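Local atomic coordinates of N-acetylglucosamine 2-epimerase (Xylella fastidiosa, PDB entry 3GT5), a protein that probably interconverts sugar epimers or isomers in the manner of the N-acylglucosamine 2-epimerases. Residues T109-G114 with L239-G244; Y156-D161 with Q172-H177; P271-L276 with A320-R325. All coordinates share one frame; numbering follows the deposited sequence. Where two conformers were deposited one is given.

Contact 1 of 3, residues T109-G114 with L239-G244; sequences TNHCYG and LFRPWG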
ATOM      1  N   THR A 109       1.221 -18.036   9.720  1.00 21.53           N
ATOM      2  CA  THR A 109       1.489 -16.884  10.602  1.00 20.67           C
ATOM      3  C   THR A 109       0.444 -15.819  10.402  1.00 20.57           C
ATOM      4  O   THR A 109       0.110 -15.481   9.262  1.00 20.59           O
ATOM      5  CB  THR A 109       2.849 -16.274  10.344  1.00 21.30           C
ATOM      6  OG1 THR A 109       3.850 -17.279  10.488  1.00 22.64           O
ATOM      7  CG2 THR A 109       3.130 -15.112  11.336  1.00 21.59           C
ATOM      8  N   ASN A 110      -0.075 -15.306  11.521  1.00 20.24           N
ATOM      9  CA  ASN A 110      -1.094 -14.253  11.528  1.00 20.36           C
ATOM     10  C   ASN A 110      -0.482 -12.857  11.558  1.00 20.05           C
ATOM     11  O   ASN A 110      -0.046 -12.385  12.575  1.00 21.79           O
ATOM     12  CB  ASN A 110      -2.061 -14.463  12.707  1.00 20.71           C
ATOM     13  CG  ASN A 110      -3.016 -15.618  12.469  1.00 22.24           C
ATOM     14  OD1 ASN A 110      -3.696 -15.649  11.459  1.00 21.83           O
ATOM     15  ND2 ASN A 110      -3.094 -16.567  13.423  1.00 21.41           N
ATOM     16  N   HIS A 111      -0.394 -12.244  10.387  1.00 19.47           N
ATOM     17  CA  HIS A 111       0.240 -10.949  10.225  1.00 19.79           C
ATOM     18  C   HIS A 111      -0.779  -9.850  10.234  1.00 18.86           C
ATOM     19  O   HIS A 111      -1.707  -9.870   9.464  1.00 19.24           O
ATOM     20  CB  HIS A 111       0.999 -10.925   8.897  1.00 19.42           C
ATOM     21  CG  HIS A 111       2.316 -11.605   8.966  1.00 20.94           C
ATOM     22  ND1 HIS A 111       3.408 -11.057   9.607  1.00 24.24           N
ATOM     23  CD2 HIS A 111       2.723 -12.797   8.471  1.00 23.39           C
ATOM     24  CE1 HIS A 111       4.437 -11.878   9.490  1.00 26.23           C
ATOM     25  NE2 HIS A 111       4.048 -12.943   8.804  1.00 23.08           N
ATOM     26  N   CYS A 112      -0.597  -8.865  11.093  1.00 18.05           N
ATOM     27  CA  CYS A 112      -1.443  -7.672  11.076  1.00 17.97           C
ATOM     28  C   CYS A 112      -1.419  -7.012   9.694  1.00 18.15           C
ATOM     29  O   CYS A 112      -2.434  -6.475   9.249  1.00 18.46           O
ATOM     30  CB  CYS A 112      -0.952  -6.683  12.116  1.00 18.86           C
ATOM     31  SG  CYS A 112      -2.204  -5.403  12.356  1.00 23.41           S
ATOM     32  N   TYR A 113      -0.253  -7.026   9.039  1.00 17.45           N
ATOM     33  CA  TYR A 113      -0.129  -6.481   7.688  1.00 18.03           C
ATOM     34  C   TYR A 113      -1.157  -7.133   6.751  1.00 17.74           C
ATOM     35  O   TYR A 113      -1.829  -6.447   5.964  1.00 17.96           O
ATOM     36  CB  TYR A 113       1.313  -6.708   7.217  1.00 18.93           C
ATOM     37  CG  TYR A 113       1.685  -6.019   5.930  1.00 17.55           C
ATOM     38  CD1 TYR A 113       2.502  -4.878   5.920  1.00 22.67           C
ATOM     39  CD2 TYR A 113       1.205  -6.521   4.694  1.00 18.20           C
ATOM     40  CE1 TYR A 113       2.838  -4.265   4.749  1.00 20.06           C
ATOM     41  CE2 TYR A 113       1.531  -5.909   3.541  1.00 18.58           C
ATOM     42  CZ  TYR A 113       2.342  -4.784   3.560  1.00 18.98           C
ATOM     43  OH  TYR A 113       2.694  -4.153   2.390  1.00 23.68           O
ATOM     44  N   GLY A 114      -1.285  -8.451   6.869  1.00 17.86           N
ATOM     45  CA  GLY A 114      -2.303  -9.257   6.173  1.00 18.15           C
ATOM     46  C   GLY A 114      -3.721  -8.831   6.439  1.00 18.65           C
ATOM     47  O   GLY A 114      -4.498  -8.578   5.506  1.00 19.46           O
ATOM     48  N   LEU A 239      11.434  -7.718   2.305  1.00 27.74           N
ATOM     49  CA  LEU A 239      10.363  -7.113   1.477  1.00 28.03           C
ATOM     50  C   LEU A 239       9.391  -6.247   2.268  1.00 27.75           C
ATOM     51  O   LEU A 239       8.993  -5.177   1.800  1.00 28.64           O
ATOM     52  CB  LEU A 239       9.582  -8.224   0.720  1.00 28.70           C
ATOM     53  CG  LEU A 239       8.468  -7.820  -0.273  1.00 30.92           C
ATOM     54  CD1 LEU A 239       8.944  -6.806  -1.301  1.00 30.77           C
ATOM     55  CD2 LEU A 239       7.871  -9.079  -0.995  1.00 32.83           C
ATOM     56  N   PHE A 240       9.029  -6.677   3.475  1.00 25.82           N
ATOM     57  CA  PHE A 240       8.075  -5.934   4.293  1.00 25.78           C
ATOM     58  C   PHE A 240       8.692  -5.155   5.431  1.00 24.35           C
ATOM     59  O   PHE A 240       8.061  -4.217   5.942  1.00 25.43           O
ATOM     60  CB  PHE A 240       7.004  -6.890   4.847  1.00 26.63           C
ATOM     61  CG  PHE A 240       6.212  -7.584   3.766  1.00 28.87           C
ATOM     62  CD1 PHE A 240       5.229  -6.907   3.063  1.00 33.22           C
ATOM     63  CD2 PHE A 240       6.499  -8.883   3.404  1.00 31.63           C
ATOM     64  CE1 PHE A 240       4.502  -7.547   2.026  1.00 33.10           C
ATOM     65  CE2 PHE A 240       5.761  -9.519   2.364  1.00 32.02           C
ATOM     66  CZ  PHE A 240       4.770  -8.841   1.702  1.00 30.76           C
ATOM     67  N   ARG A 241       9.911  -5.530   5.824  1.00 23.09           N
ATOM     68  CA  ARG A 241      10.592  -4.959   6.993  1.00 22.50           C
ATOM     69  C   ARG A 241      12.050  -4.621   6.629  1.00 22.29           C
ATOM     70  O   ARG A 241      12.989  -5.138   7.234  1.00 20.72           O
ATOM     71  CB  ARG A 241      10.576  -5.943   8.176  1.00 22.10           C
ATOM     72  CG  ARG A 241       9.173  -6.185   8.756  1.00 22.30           C
ATOM     73  CD  ARG A 241       9.255  -7.080   9.973  1.00 20.98           C
ATOM     74  NE  ARG A 241       7.929  -7.573  10.349  1.00 22.33           N
ATOM     75  CZ  ARG A 241       7.691  -8.437  11.333  1.00 25.89           C
ATOM     76  NH1 ARG A 241       8.672  -8.925  12.108  1.00 26.23           N
ATOM     77  NH2 ARG A 241       6.429  -8.795  11.572  1.00 26.45           N
ATOM     78  N   PRO A 242      12.223  -3.697   5.658  1.00 21.81           N
ATOM     79  CA  PRO A 242      13.562  -3.304   5.233  1.00 21.95           C
ATOM     80  C   PRO A 242      14.246  -2.466   6.306  1.00 20.60           C
ATOM     81  O   PRO A 242      13.583  -1.938   7.192  1.00 20.50           O
ATOM     82  CB  PRO A 242      13.284  -2.452   3.979  1.00 21.89           C
ATOM     83  CG  PRO A 242      11.963  -1.874   4.188  1.00 22.69           C
ATOM     84  CD  PRO A 242      11.177  -2.927   4.970  1.00 22.78           C
ATOM     85  N   TRP A 243      15.556  -2.319   6.233  1.00 20.84           N
ATOM     86  CA  TRP A 243      16.242  -1.442   7.184  1.00 19.94           C
ATOM     87  C   TRP A 243      16.367  -0.017   6.637  1.00 20.29           C
ATOM     88  O   TRP A 243      16.677   0.173   5.454  1.00 21.06           O
ATOM     89  CB  TRP A 243      17.650  -1.966   7.523  1.00 20.58           C
ATOM     90  CG  TRP A 243      18.287  -1.131   8.638  1.00 19.06           C
ATOM     91  CD1 TRP A 243      18.153  -1.341   9.988  1.00 18.96           C
ATOM     92  CD2 TRP A 243      19.143   0.018   8.505  1.00 19.22           C
ATOM     93  NE1 TRP A 243      18.823  -0.373  10.696  1.00 20.53           N
ATOM     94  CE2 TRP A 243      19.453   0.464   9.815  1.00 17.45           C
ATOM     95  CE3 TRP A 243      19.657   0.738   7.404  1.00 19.70           C
ATOM     96  CZ2 TRP A 243      20.281   1.563  10.054  1.00 17.22           C
ATOM     97  CZ3 TRP A 243      20.479   1.843   7.646  1.00 20.37           C
ATOM     98  CH2 TRP A 243      20.764   2.261   8.949  1.00 18.80           C
ATOM     99  N   GLY A 244      16.208   0.982   7.505  1.00 18.69           N
ATOM    100  CA  GLY A 244      16.473   2.391   7.164  1.00 18.45           C
ATOM    101  C   GLY A 244      15.177   3.179   7.090  1.00 18.80           C
ATOM    102  O   GLY A 244      14.084   2.565   7.097  1.00 19.74           O
TER
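Tyr113 and Phe240 have the closest pair of CA atoms across the contact, 8.9 Å apart, where a strand running into a helix (109-114) faces an irregular loop (239-244). Side chains must therefore bridge the gap, and the example illustrates how one pair of aromatic rings can do most of that work. The two rings make a T-shaped (edge-to-face) stack, with centroids 4.9 Å apart and planes at 66°. Phe240 supplies the edge: its CD1 comes over one face of Tyr113, off the ring centre, and reaches CZ of Tyr113 at 3.6 Å. The neighbouring CE1 of Phe240 settles over CE2 of Tyr113 at 3.7 Å, while the phenol oxygen of Tyr113 lies in the plane of the Phe240 ring, at its edge. A chi1 of -171° swings the ring of Tyr113 away from its own backbone N and out toward the phenylalanine. No hydrogen bond joins the two segments. Nearer the strand, His111, at the N-cap position, turns the edge of its imidazole to Arg241, whose NH2 stands 4.2 Å from CE1 of His111, a contact without a bond. The extended arginine spends its polarity elsewhere: NH2 forms salt bridges with Asp158 and Glu159, NH1 bonds to Tyr231 OH, and Tyr169 adds a cation-pi contact. Around this junction, Asn173 and Ala174 of helix 172-189 and Val52 and Arg56 of helix 51-68 also pack on Tyr113. The loop that leads toward helix 247-263 is thus tied to the start of helix 112-127, beside the neighbouring strand 155-160.

Contact 2 of 3, residues Y156-D161 with Q172-H177; sequences YKDEAD and QNANMH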
ATOM      1  N   TYR A 156      -1.696  -1.345  16.767  1.00 14.06           N
ATOM      2  CA  TYR A 156      -1.818  -2.772  16.635  1.00 14.95           C
ATOM      3  C   TYR A 156      -0.446  -3.427  16.758  1.00 16.03           C
ATOM      4  O   TYR A 156       0.572  -2.904  16.239  1.00 15.84           O
ATOM      5  CB  TYR A 156      -2.443  -3.160  15.273  1.00 13.57           C
ATOM      6  CG  TYR A 156      -3.888  -2.716  15.137  1.00 14.78           C
ATOM      7  CD1 TYR A 156      -4.937  -3.482  15.652  1.00 16.40           C
ATOM      8  CD2 TYR A 156      -4.207  -1.518  14.520  1.00 15.34           C
ATOM      9  CE1 TYR A 156      -6.253  -3.035  15.556  1.00 15.77           C
ATOM     10  CE2 TYR A 156      -5.513  -1.099  14.405  1.00 15.37           C
ATOM     11  CZ  TYR A 156      -6.515  -1.854  14.902  1.00 15.59           C
ATOM     12  OH  TYR A 156      -7.792  -1.382  14.753  1.00 20.10           O
ATOM     13  N   LYS A 157      -0.450  -4.581  17.411  1.00 17.49           N
ATOM     14  CA  LYS A 157       0.691  -5.503  17.415  0.50 18.49           C
ATOM     15  C   LYS A 157       0.856  -6.124  16.045  1.00 18.41           C
ATOM     16  O   LYS A 157      -0.082  -6.140  15.248  1.00 19.50           O
ATOM     17  CB  LYS A 157       0.466  -6.584  18.472  0.50 18.48           C
ATOM     18  CG  LYS A 157       0.257  -5.975  19.860  0.50 18.44           C
ATOM     19  CD  LYS A 157       0.240  -7.014  20.975  0.50 19.99           C
ATOM     20  CE  LYS A 157      -0.878  -8.010  20.802  0.50 20.38           C
ATOM     21  NZ  LYS A 157      -1.260  -8.594  22.117  0.50 18.34           N
ATOM     22  N   ASP A 158       2.028  -6.673  15.763  1.00 19.24           N
ATOM     23  CA  ASP A 158       2.310  -7.072  14.373  1.00 19.93           C
ATOM     24  C   ASP A 158       2.045  -8.515  13.979  1.00 20.66           C
ATOM     25  O   ASP A 158       1.529  -8.786  12.903  1.00 21.27           O
ATOM     26  CB  ASP A 158       3.745  -6.751  14.047  1.00 20.39           C
ATOM     27  CG  ASP A 158       3.885  -6.115  12.695  1.00 25.13           C
ATOM     28  OD1 ASP A 158       4.303  -6.846  11.760  1.00 26.14           O
ATOM     29  OD2 ASP A 158       3.590  -4.890  12.581  1.00 26.88           O
ATOM     30  N   GLU A 159       2.485  -9.472  14.792  1.00 20.56           N
ATOM     31  CA  GLU A 159       2.646 -10.820  14.283  1.00 20.22           C
ATOM     32  C   GLU A 159       2.401 -11.852  15.396  1.00 19.61           C
ATOM     33  O   GLU A 159       2.997 -11.736  16.439  1.00 18.90           O
ATOM     34  CB  GLU A 159       4.059 -11.022  13.727  1.00 21.38           C
ATOM     35  CG  GLU A 159       4.301 -12.432  13.147  1.00 25.22           C
ATOM     36  CD  GLU A 159       5.761 -12.753  12.918  1.00 27.97           C
ATOM     37  OE1 GLU A 159       6.528 -11.824  12.558  1.00 30.41           O
ATOM     38  OE2 GLU A 159       6.121 -13.958  13.058  1.00 30.04           O
ATOM     39  N   ALA A 160       1.542 -12.834  15.127  1.00 19.65           N
ATOM     40  CA  ALA A 160       1.215 -13.902  16.063  1.00 19.86           C
ATOM     41  C   ALA A 160       1.211 -15.239  15.315  1.00 21.43           C
ATOM     42  O   ALA A 160       0.969 -15.317  14.090  1.00 20.06           O
ATOM     43  CB  ALA A 160      -0.128 -13.612  16.769  1.00 19.83           C
ATOM     44  N   ASP A 161       1.519 -16.299  16.046  1.00 22.15           N
ATOM     45  CA  ASP A 161       1.385 -17.609  15.515  1.00 22.87           C
ATOM     46  C   ASP A 161      -0.074 -18.023  15.371  1.00 23.41           C
ATOM     47  O   ASP A 161      -0.975 -17.276  15.692  1.00 21.43           O
ATOM     48  CB  ASP A 161       2.223 -18.620  16.341  1.00 23.38           C
ATOM     49  CG  ASP A 161       1.629 -18.966  17.728  1.00 26.04           C
ATOM     50  OD1 ASP A 161       0.479 -18.627  18.088  1.00 25.52           O
ATOM     51  OD2 ASP A 161       2.378 -19.645  18.490  1.00 29.28           O
ATOM     52  N   GLN A 172       5.657  -0.027  12.200  1.00 17.08           N
ATOM     53  CA  GLN A 172       4.816   1.074  11.717  1.00 16.16           C
ATOM     54  C   GLN A 172       4.016   0.613  10.481  1.00 16.91           C
ATOM     55  O   GLN A 172       2.892   1.128  10.253  1.00 15.72           O
ATOM     56  CB  GLN A 172       5.620   2.375  11.452  1.00 17.68           C
ATOM     57  CG  GLN A 172       6.357   2.423  10.104  1.00 14.89           C
ATOM     58  CD  GLN A 172       5.425   2.829   8.968  1.00 18.84           C
ATOM     59  OE1 GLN A 172       4.559   3.674   9.192  1.00 21.38           O
ATOM     60  NE2 GLN A 172       5.619   2.276   7.771  1.00 17.52           N
ATOM     61  N   ASN A 173       4.585  -0.307   9.678  1.00 15.92           N
ATOM     62  CA  ASN A 173       4.043  -0.608   8.333  1.00 17.73           C
ATOM     63  C   ASN A 173       2.642  -1.212   8.366  1.00 17.95           C
ATOM     64  O   ASN A 173       1.744  -0.755   7.632  1.00 16.88           O
ATOM     65  CB  ASN A 173       5.019  -1.540   7.602  1.00 19.60           C
ATOM     66  CG  ASN A 173       4.920  -1.467   6.094  1.00 22.84           C
ATOM     67  OD1 ASN A 173       4.105  -0.777   5.543  1.00 30.19           O
ATOM     68  ND2 ASN A 173       5.815  -2.157   5.425  1.00 25.30           N
ATOM     69  N   ALA A 174       2.409  -2.186   9.247  1.00 17.88           N
ATOM     70  CA  ALA A 174       1.057  -2.739   9.376  1.00 17.17           C
ATOM     71  C   ALA A 174       0.051  -1.663   9.871  1.00 16.30           C
ATOM     72  O   ALA A 174      -1.095  -1.644   9.425  1.00 15.52           O
ATOM     73  CB  ALA A 174       1.042  -3.998  10.272  1.00 17.36           C
ATOM     74  N   ASN A 175       0.481  -0.765  10.760  1.00 14.76           N
ATOM     75  CA  ASN A 175      -0.366   0.302  11.271  1.00 15.31           C
ATOM     76  C   ASN A 175      -0.687   1.330  10.203  1.00 15.70           C
ATOM     77  O   ASN A 175      -1.789   1.883  10.142  1.00 15.73           O
ATOM     78  CB  ASN A 175       0.291   0.893  12.518  1.00 14.45           C
ATOM     79  CG  ASN A 175       0.072  -0.001  13.719  1.00 16.64           C
ATOM     80  OD1 ASN A 175      -1.020  -0.016  14.272  1.00 16.57           O
ATOM     81  ND2 ASN A 175       1.102  -0.796  14.109  1.00 16.63           N
ATOM     82  N   MET A 176       0.296   1.609   9.344  1.00 14.36           N
ATOM     83  CA  MET A 176       0.116   2.505   8.189  1.00 13.72           C
ATOM     84  C   MET A 176      -0.924   1.949   7.205  1.00 14.44           C
ATOM     85  O   MET A 176      -1.872   2.663   6.808  1.00 14.70           O
ATOM     86  CB  MET A 176       1.457   2.708   7.470  1.00 13.60           C
ATOM     87  CG  MET A 176       1.457   3.774   6.381  1.00 14.97           C
ATOM     88  SD  MET A 176       3.024   3.766   5.324  1.00 10.03           S
ATOM     89  CE  MET A 176       2.774   2.163   4.653  1.00 18.08           C
ATOM     90  N   HIS A 177      -0.785   0.664   6.848  1.00 14.43           N
ATOM     91  CA  HIS A 177      -1.771   0.035   5.980  1.00 14.83           C
ATOM     92  C   HIS A 177      -3.105  -0.115   6.664  1.00 14.93           C
ATOM     93  O   HIS A 177      -4.127  -0.086   5.989  1.00 15.40           O
ATOM     94  CB  HIS A 177      -1.253  -1.250   5.374  1.00 14.28           C
ATOM     95  CG  HIS A 177      -0.172  -0.994   4.376  1.00 17.81           C
ATOM     96  ND1 HIS A 177      -0.426  -0.362   3.176  1.00 20.23           N
ATOM     97  CD2 HIS A 177       1.164  -1.218   4.415  1.00 20.53           C
ATOM     98  CE1 HIS A 177       0.710  -0.230   2.509  1.00 23.08           C
ATOM     99  NE2 HIS A 177       1.683  -0.752   3.233  1.00 19.89           N
TER
HETATM  100  O   HOH W   1       4.477  -3.815  10.471  1.00 21.92           O
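Asn175 reads a single residue of the facing backbone with both ends of its amide, gripping Tyr156 by its N-H and its C=O much as an adjoining β-strand would. The peptide N of Tyr156 donates to OD1 of Asn175 at 2.9 Å, nearly straight at 166°, and meets a lone pair in the carbonyl plane. In return ND2 of Asn175 donates a hydrogen bond to O of Tyr156 at 3.0 Å, again on an in-plane lone pair and close to the plane of the donor amide. Two such bonds fix the rotation of the amide and settle which end is oxygen; ND2 also bonds to Gly171 O. With its CG anti to the carbonyl carbon (chi1 -78°), the asparagine leans from helix 172-189 across to the strand. OD1 of Asn175 also lies at the edge of the Tyr156 ring, 3.5 Å from CD2 of Tyr156, whose hydroxyl continues to Arg197. The principle, a helix docked on a neighbouring strand's backbone through a buried polar side chain, is set here in the helical toroid, the (α/α)6 barrel, expected of this family. The second link is mediated by solvent: a water accepts from N of Ala174 at 2.9 Å and donates to OD2 of Asp158, at a separation so short that its exact length is doubtful. It thereby serves a peptide N-H near the N-terminal part of helix 172-189, whose dipole would probably favour a carboxylate nearby. The same OD2 of Asp158 rests 3.6 Å from CB of Ala174, the other oxygen being held by Arg241. Leu201 of helix 192-211 packs against both Tyr156 and Asn175.

Contact 3 of 3, residues P271-L276 with A320-R325; sequences PVARSL and ALLATR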
ATOM      1  N   PRO A 271       0.193  20.343   8.346  1.00 20.02           N
ATOM      2  CA  PRO A 271       1.580  20.679   8.657  1.00 20.09           C
ATOM      3  C   PRO A 271       2.455  19.426   8.871  1.00 18.65           C
ATOM      4  O   PRO A 271       3.653  19.395   8.485  1.00 19.63           O
ATOM      5  CB  PRO A 271       1.486  21.493   9.960  1.00 20.32           C
ATOM      6  CG  PRO A 271       0.109  21.949  10.045  1.00 22.55           C
ATOM      7  CD  PRO A 271      -0.764  21.082   9.206  1.00 21.21           C
ATOM      8  N   VAL A 272       1.888  18.401   9.500  1.00 18.80           N
ATOM      9  CA  VAL A 272       2.646  17.145   9.673  1.00 17.72           C
ATOM     10  C   VAL A 272       2.934  16.489   8.317  1.00 18.87           C
ATOM     11  O   VAL A 272       4.074  16.077   8.049  1.00 18.81           O
ATOM     12  CB  VAL A 272       1.968  16.183  10.656  1.00 18.67           C
ATOM     13  CG1 VAL A 272       2.623  14.796  10.637  1.00 16.06           C
ATOM     14  CG2 VAL A 272       1.981  16.734  12.073  1.00 19.84           C
ATOM     15  N   ALA A 273       1.911  16.428   7.453  1.00 19.13           N
ATOM     16  CA  ALA A 273       2.061  15.920   6.069  1.00 18.97           C
ATOM     17  C   ALA A 273       3.185  16.645   5.317  1.00 19.48           C
ATOM     18  O   ALA A 273       4.015  15.998   4.685  1.00 18.11           O
ATOM     19  CB  ALA A 273       0.731  16.075   5.281  1.00 18.03           C
ATOM     20  N   ARG A 274       3.181  17.978   5.389  1.00 18.79           N
ATOM     21  CA  ARG A 274       4.216  18.795   4.690  1.00 20.30           C
ATOM     22  C   ARG A 274       5.616  18.491   5.246  1.00 20.51           C
ATOM     23  O   ARG A 274       6.575  18.346   4.485  1.00 21.33           O
ATOM     24  CB  ARG A 274       3.894  20.298   4.798  1.00 21.23           C
ATOM     25  CG  ARG A 274       2.605  20.686   4.095  1.00 22.33           C
ATOM     26  CD  ARG A 274       2.430  22.191   4.011  1.00 28.18           C
ATOM     27  NE  ARG A 274       3.488  22.760   3.176  1.00 30.07           N
ATOM     28  CZ  ARG A 274       3.443  23.958   2.586  1.00 30.90           C
ATOM     29  NH1 ARG A 274       2.383  24.740   2.739  1.00 30.40           N
ATOM     30  NH2 ARG A 274       4.482  24.365   1.854  1.00 29.84           N
ATOM     31  N   SER A 275       5.732  18.346   6.563  1.00 20.46           N
ATOM     32  CA  SER A 275       7.039  18.052   7.195  1.00 21.49           C
ATOM     33  C   SER A 275       7.576  16.692   6.723  1.00 21.88           C
ATOM     34  O   SER A 275       8.779  16.542   6.443  1.00 21.34           O
ATOM     35  CB  SER A 275       6.974  18.126   8.741  1.00 21.90           C
ATOM     36  OG  SER A 275       6.342  16.967   9.341  1.00 25.02           O
ATOM     37  N   LEU A 276       6.690  15.694   6.638  1.00 18.92           N
ATOM     38  CA  LEU A 276       7.112  14.365   6.227  1.00 18.99           C
ATOM     39  C   LEU A 276       7.553  14.346   4.754  1.00 19.53           C
ATOM     40  O   LEU A 276       8.609  13.769   4.384  1.00 18.52           O
ATOM     41  CB  LEU A 276       5.973  13.354   6.411  1.00 18.36           C
ATOM     42  CG  LEU A 276       5.633  13.075   7.894  1.00 17.25           C
ATOM     43  CD1 LEU A 276       4.397  12.148   8.054  1.00 18.52           C
ATOM     44  CD2 LEU A 276       6.851  12.478   8.670  1.00 20.58           C
ATOM     45  N   ALA A 320       0.256  15.556  -5.318  1.00 17.99           N
ATOM     46  CA  ALA A 320      -1.004  16.069  -5.868  1.00 19.11           C
ATOM     47  C   ALA A 320      -1.954  16.539  -4.736  1.00 19.64           C
ATOM     48  O   ALA A 320      -2.554  17.639  -4.815  1.00 19.03           O
ATOM     49  CB  ALA A 320      -1.674  14.982  -6.815  1.00 18.62           C
ATOM     50  N   LEU A 321      -2.119  15.701  -3.693  1.00 19.73           N
ATOM     51  CA  LEU A 321      -2.954  16.095  -2.553  1.00 19.38           C
ATOM     52  C   LEU A 321      -2.420  17.364  -1.819  1.00 19.88           C
ATOM     53  O   LEU A 321      -3.202  18.239  -1.473  1.00 20.00           O
ATOM     54  CB  LEU A 321      -3.201  14.920  -1.595  1.00 19.76           C
ATOM     55  CG  LEU A 321      -3.986  13.705  -2.126  1.00 22.60           C
ATOM     56  CD1 LEU A 321      -4.408  12.750  -1.010  1.00 23.34           C
ATOM     57  CD2 LEU A 321      -5.174  14.125  -2.861  1.00 24.79           C
ATOM     58  N   LEU A 322      -1.102  17.457  -1.631  1.00 18.38           N
ATOM     59  CA  LEU A 322      -0.465  18.584  -0.961  1.00 20.24           C
ATOM     60  C   LEU A 322      -0.624  19.834  -1.798  1.00 20.48           C
ATOM     61  O   LEU A 322      -0.942  20.874  -1.249  1.00 21.57           O
ATOM     62  CB  LEU A 322       1.013  18.315  -0.736  1.00 20.57           C
ATOM     63  CG  LEU A 322       1.238  17.333   0.425  1.00 21.24           C
ATOM     64  CD1 LEU A 322       2.592  16.620   0.347  1.00 20.16           C
ATOM     65  CD2 LEU A 322       1.096  18.134   1.726  1.00 22.40           C
ATOM     66  N   ALA A 323      -0.427  19.708  -3.102  1.00 20.59           N
ATOM     67  CA  ALA A 323      -0.625  20.833  -4.047  1.00 21.98           C
ATOM     68  C   ALA A 323      -2.042  21.388  -3.994  1.00 23.11           C
ATOM     69  O   ALA A 323      -2.228  22.631  -3.950  1.00 25.71           O
ATOM     70  CB  ALA A 323      -0.246  20.419  -5.500  1.00 20.76           C
ATOM     71  N   THR A 324      -3.047  20.516  -3.988  1.00 23.95           N
ATOM     72  CA  THR A 324      -4.437  20.943  -4.058  1.00 25.97           C
ATOM     73  C   THR A 324      -4.890  21.585  -2.752  1.00 26.24           C
ATOM     74  O   THR A 324      -5.558  22.615  -2.756  1.00 26.35           O
ATOM     75  CB  THR A 324      -5.365  19.769  -4.409  1.00 25.44           C
ATOM     76  OG1 THR A 324      -4.905  19.166  -5.623  1.00 28.06           O
ATOM     77  CG2 THR A 324      -6.803  20.290  -4.619  1.00 27.75           C
ATOM     78  N   ARG A 325      -4.466  21.005  -1.631  1.00 26.60           N
ATOM     79  CA  ARG A 325      -4.799  21.560  -0.323  1.00 26.62           C
ATOM     80  C   ARG A 325      -4.055  22.862   0.002  1.00 26.58           C
ATOM     81  O   ARG A 325      -4.650  23.827   0.524  1.00 27.22           O
ATOM     82  CB  ARG A 325      -4.496  20.514   0.757  1.00 25.90           C
ATOM     83  CG  ARG A 325      -4.882  20.899   2.168  1.00 28.65           C
ATOM     84  CD  ARG A 325      -6.340  21.357   2.277  1.00 32.57           C
ATOM     85  NE  ARG A 325      -6.852  21.266   3.641  1.00 33.65           N
ATOM     86  CZ  ARG A 325      -6.617  22.134   4.625  1.00 40.41           C
ATOM     87  NH1 ARG A 325      -5.846  23.211   4.437  1.00 43.32           N
ATOM     88  NH2 ARG A 325      -7.163  21.915   5.825  1.00 39.75           N
TER
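Val272 O, in the helix turn that presents Ala273 and Arg274 to Leu322, accepts two hydrogen bonds, one from the backbone N of Leu276 and one from OG of Ser275 at 2.8 Å. The hydroxyl arrives somewhat tilted from the carbonyl plane and adds to the regular helical bond without replacing it. The partner helix does the same with a threonine: O of Ala320 takes N of Thr324 at 3.0 Å and OG1 of Thr324 at 2.9 Å, approaching from opposite faces of the carbonyl plane. In both helices, therefore, a hydroxyl bonds back to its own helix backbone. Between the helices the contact is apolar and small. One methyl of Leu322, CD2, does all the touching: it lies 3.8 Å from CG of Arg274 and 4.1 Å from CB of Ala273, resting against two successive residues of the opposing turn. Placing CG of Leu322 anti to its carbonyl carbon (chi1 -76°) sends the branched end across to the alanine. The closest CA atoms are those of Arg274 and Leu322, 7.3 Å apart, and Ala273 offers only a methyl group. Arg274 contributes only the aliphatic root of its chain; beyond it the chain bends at chi3, and the head turns to helix 329-346, where NE bonds to Tyr331 OH. Tyr331 also packs on Leu322, and Leu258 of helix 247-263 touches Ala273, so further helices flank the pair. Packing of this kind, leucine against alanine and an arginine stem between helices 269-284 and 309-326, joins helices of the (α/α)6 barrel expected for the six-hairpin clan to which this family belongs.

In the fold
Contacts 1 and 2 form one neighbourhood, their centres about 7 Å apart; contact 3 stands alone, its centre about 26 Å from that of contact 1 and about 25 Å from that of contact 2. Strands 104-111 and 155-160 are antiparallel neighbours in one sheet, and probable hydrogen bonds, Asn110 N to Ala160 O and Cys112 N to Asp158 O (both 2.8 Å), join the two contacts directly. Along the chain, contact 2 is nested within the loop that contact 1 closes, and contact 3 follows later. Thus a region where strands, loop and helix starts meet, joined by aromatic and polar contacts, contrasts with plain helix-to-helix packing elsewhere in the same helical fold.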